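Local coordinates for protein superoxide dismutase (Anaplasma phagocytophilum, PDB 3JS4) that probably converts superoxide radicals into dioxygen and hydrogen peroxide by cycling the oxidation state of an iron ion in its active site, at residues D43-G48 against E189-L194. Residues are numbered along the deposited sequence; the frame is centred on the assembly and turned at random.
With FE (Fe (III) ion), chain E.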
loop_
_atom_site.group_PDB
_atom_site.type_symbol
_atom_site.label_atom_id
_atom_site.label_comp_id
_atom_site.label_asym_id
_atom_site.label_seq_id
_atom_site.Cartn_x
_atom_site.Cartn_y
_atom_site.Cartn_z
ATOM N N ASP A 43 -2.031 -10.742 12.854
ATOM C CA ASP A 43 -2.496 -10.163 14.111
ATOM C C ASP A 43 -1.576 -9.025 14.569
ATOM O O ASP A 43 -2.024 -7.927 14.866
ATOM C CB ASP A 43 -2.639 -11.256 15.202
ATOM C CG ASP A 43 -3.015 -10.679 16.562
ATOM O OD1 ASP A 43 -4.140 -10.156 16.713
ATOM O OD2 ASP A 43 -2.178 -10.734 17.483
ATOM N N ARG A 44 -0.278 -9.294 14.606
ATOM C CA ARG A 44 0.681 -8.301 15.042
ATOM C C ARG A 44 0.751 -7.069 14.106
ATOM O O ARG A 44 0.809 -5.924 14.577
ATOM C CB ARG A 44 2.041 -8.968 15.254
ATOM C CG ARG A 44 3.125 -8.069 15.849
ATOM C CD ARG A 44 2.793 -7.435 17.210
ATOM N NE ARG A 44 2.249 -8.364 18.202
ATOM C CZ ARG A 44 2.171 -8.096 19.515
ATOM N NH1 ARG A 44 2.616 -6.936 19.997
ATOM N NH2 ARG A 44 1.674 -8.999 20.355
ATOM N N HIS A 45 0.677 -7.293 12.796
ATOM C CA HIS A 45 0.777 -6.197 11.837
ATOM C C HIS A 45 -0.465 -5.313 11.906
ATOM O O HIS A 45 -0.376 -4.086 11.928
ATOM C CB HIS A 45 0.923 -6.782 10.421
ATOM C CG HIS A 45 1.414 -5.801 9.405
ATOM N ND1 HIS A 45 1.789 -6.185 8.133
ATOM C CD2 HIS A 45 1.621 -4.463 9.473
ATOM C CE1 HIS A 45 2.171 -5.116 7.451
ATOM N NE2 HIS A 45 2.088 -4.064 8.241
ATOM N N TYR A 46 -1.633 -5.957 11.969
ATOM C CA TYR A 46 -2.920 -5.252 11.944
ATOM C C TYR A 46 -3.345 -4.715 13.315
ATOM O O TYR A 46 -3.564 -3.519 13.450
ATOM C CB TYR A 46 -4.000 -6.177 11.365
ATOM C CG TYR A 46 -5.409 -5.604 11.296
ATOM C CD1 TYR A 46 -5.722 -4.515 10.460
ATOM C CD2 TYR A 46 -6.446 -6.195 12.019
ATOM C CE1 TYR A 46 -7.060 -4.031 10.379
ATOM C CE2 TYR A 46 -7.768 -5.712 11.946
ATOM C CZ TYR A 46 -8.059 -4.630 11.132
ATOM O OH TYR A 46 -9.364 -4.175 11.085
ATOM N N ASN A 47 -3.461 -5.594 14.314
ATOM C CA ASN A 47 -3.889 -5.179 15.662
ATOM C C ASN A 47 -2.759 -4.564 16.494
ATOM O O ASN A 47 -3.009 -3.999 17.560
ATOM C CB ASN A 47 -4.560 -6.334 16.431
ATOM C CG ASN A 47 -5.815 -6.835 15.747
ATOM O OD1 ASN A 47 -6.743 -6.067 15.461
ATOM N ND2 ASN A 47 -5.851 -8.135 15.460
ATOM N N GLY A 48 -1.531 -4.696 16.007
ATOM C CA GLY A 48 -0.360 -4.084 16.644
ATOM C C GLY A 48 0.014 -2.787 15.927
ATOM O O GLY A 48 -0.232 -1.698 16.448
ATOM N N GLU A 189 10.189 -4.012 7.540
ATOM C CA GLU A 189 10.564 -5.351 8.000
ATOM C C GLU A 189 9.453 -6.071 8.804
ATOM O O GLU A 189 9.289 -7.291 8.678
ATOM C CB GLU A 189 11.851 -5.292 8.809
ATOM C CG GLU A 189 13.091 -4.905 7.963
ATOM C CD GLU A 189 14.391 -5.001 8.768
ATOM O OE1 GLU A 189 14.489 -4.332 9.820
ATOM O OE2 GLU A 189 15.320 -5.712 8.325
ATOM N N HIS A 190 8.679 -5.326 9.595
ATOM C CA HIS A 190 7.559 -5.967 10.342
ATOM C C HIS A 190 6.480 -6.598 9.465
ATOM O O HIS A 190 5.672 -7.415 9.973
ATOM C CB HIS A 190 6.917 -4.990 11.348
ATOM C CG HIS A 190 6.159 -3.871 10.703
ATOM N ND1 HIS A 190 6.593 -2.562 10.728
ATOM C CD2 HIS A 190 4.974 -3.863 10.038
ATOM C CE1 HIS A 190 5.724 -1.800 10.086
ATOM N NE2 HIS A 190 4.736 -2.564 9.653
ATOM N N ALA A 191 6.450 -6.254 8.168
ATOM C CA ALA A 191 5.420 -6.811 7.271
ATOM C C ALA A 191 5.646 -8.283 7.042
ATOM O O ALA A 191 4.714 -9.020 6.699
ATOM C CB ALA A 191 5.393 -6.093 5.917
ATOM N N TYR A 192 6.897 -8.715 7.196
ATOM C CA TYR A 192 7.224 -10.069 6.813
ATOM C C TYR A 192 8.112 -10.809 7.815
ATOM O O TYR A 192 8.213 -12.034 7.746
ATOM C CB TYR A 192 7.872 -10.052 5.421
ATOM C CG TYR A 192 9.149 -9.218 5.311
ATOM C CD1 TYR A 192 10.378 -9.719 5.705
ATOM C CD2 TYR A 192 9.113 -7.909 4.798
ATOM C CE1 TYR A 192 11.567 -8.946 5.554
ATOM C CE2 TYR A 192 10.266 -7.142 4.674
ATOM C CZ TYR A 192 11.484 -7.659 5.039
ATOM O OH TYR A 192 12.595 -6.847 4.897
ATOM N N TYR A 193 8.736 -10.099 8.754
ATOM C CA TYR A 193 9.788 -10.740 9.575
ATOM C C TYR A 193 9.360 -12.028 10.303
ATOM O O TYR A 193 10.097 -13.029 10.324
ATOM C CB TYR A 193 10.373 -9.778 10.612
ATOM C CG TYR A 193 11.857 -10.014 10.739
ATOM C CD1 TYR A 193 12.737 -9.447 9.819
ATOM C CD2 TYR A 193 12.369 -10.840 11.736
ATOM C CE1 TYR A 193 14.085 -9.676 9.899
ATOM C CE2 TYR A 193 13.717 -11.063 11.836
ATOM C CZ TYR A 193 14.566 -10.479 10.912
ATOM O OH TYR A 193 15.898 -10.713 10.977
ATOM N N LEU A 194 8.187 -11.990 10.919
ATOM C CA LEU A 194 7.753 -13.117 11.764
ATOM C C LEU A 194 7.636 -14.418 10.964
ATOM O O LEU A 194 7.837 -15.505 11.512
ATOM C CB LEU A 194 6.439 -12.789 12.491
ATOM C CG LEU A 194 6.549 -11.890 13.752
ATOM C CD1 LEU A 194 5.121 -11.504 14.293
ATOM C CD2 LEU A 194 7.421 -12.570 14.861
HETATM FE FE FE E . 3.329 -2.151 7.976
HETATM O O HOH W 1 1.895 -8.364 6.474
HETATM O O HOH W 2 4.474 -0.282 7.467
#
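His45 and His190 meet at a shared iron ion, each giving its NE2: the bond from His45 NE2 to the iron is 2.3 Å and that from His190 NE2 to the iron 2.2 Å. A water occupies a further position on the metal, and His101 and Asp186 supply the remaining protein ligands. Because both nitrogens point at one ion, the approach of His45 NE2 to His190 NE2 at 3.4 Å is imposed by coordination.

The two imidazoles form an offset edge-to-face pair, planes at 77°. The edge of His190 faces the ring of His45, with CD2 of His190 above one face, 3.5 Å from CD2 of His45. CG of the His190 ring sits between the backbone N and the carbonyl carbon (chi1 69°), a placement that lets NE2 reach the iron and CD2 lie over the His45 face.

The other ring nitrogen of His45, ND1, donates in the ring plane to a water 2.7 Å away. That water donates in turn to Ala191 O (2.9 Å), a water bridge that, together with the iron bond at NE2, helps hold the rotation of the imidazole.

Nonpolar contacts complete the join. Ala191 CB lies 3.7 Å from His45 CE1, and at the outer margin Leu194 CD1 touches Arg44 CB; Leu194 also rests on His40 and Leu41. The arrangement is the mononuclear three-histidine, one-aspartate centre of iron/manganese superoxide dismutases, built between the N-terminal alpha-hairpin and C-terminal domains.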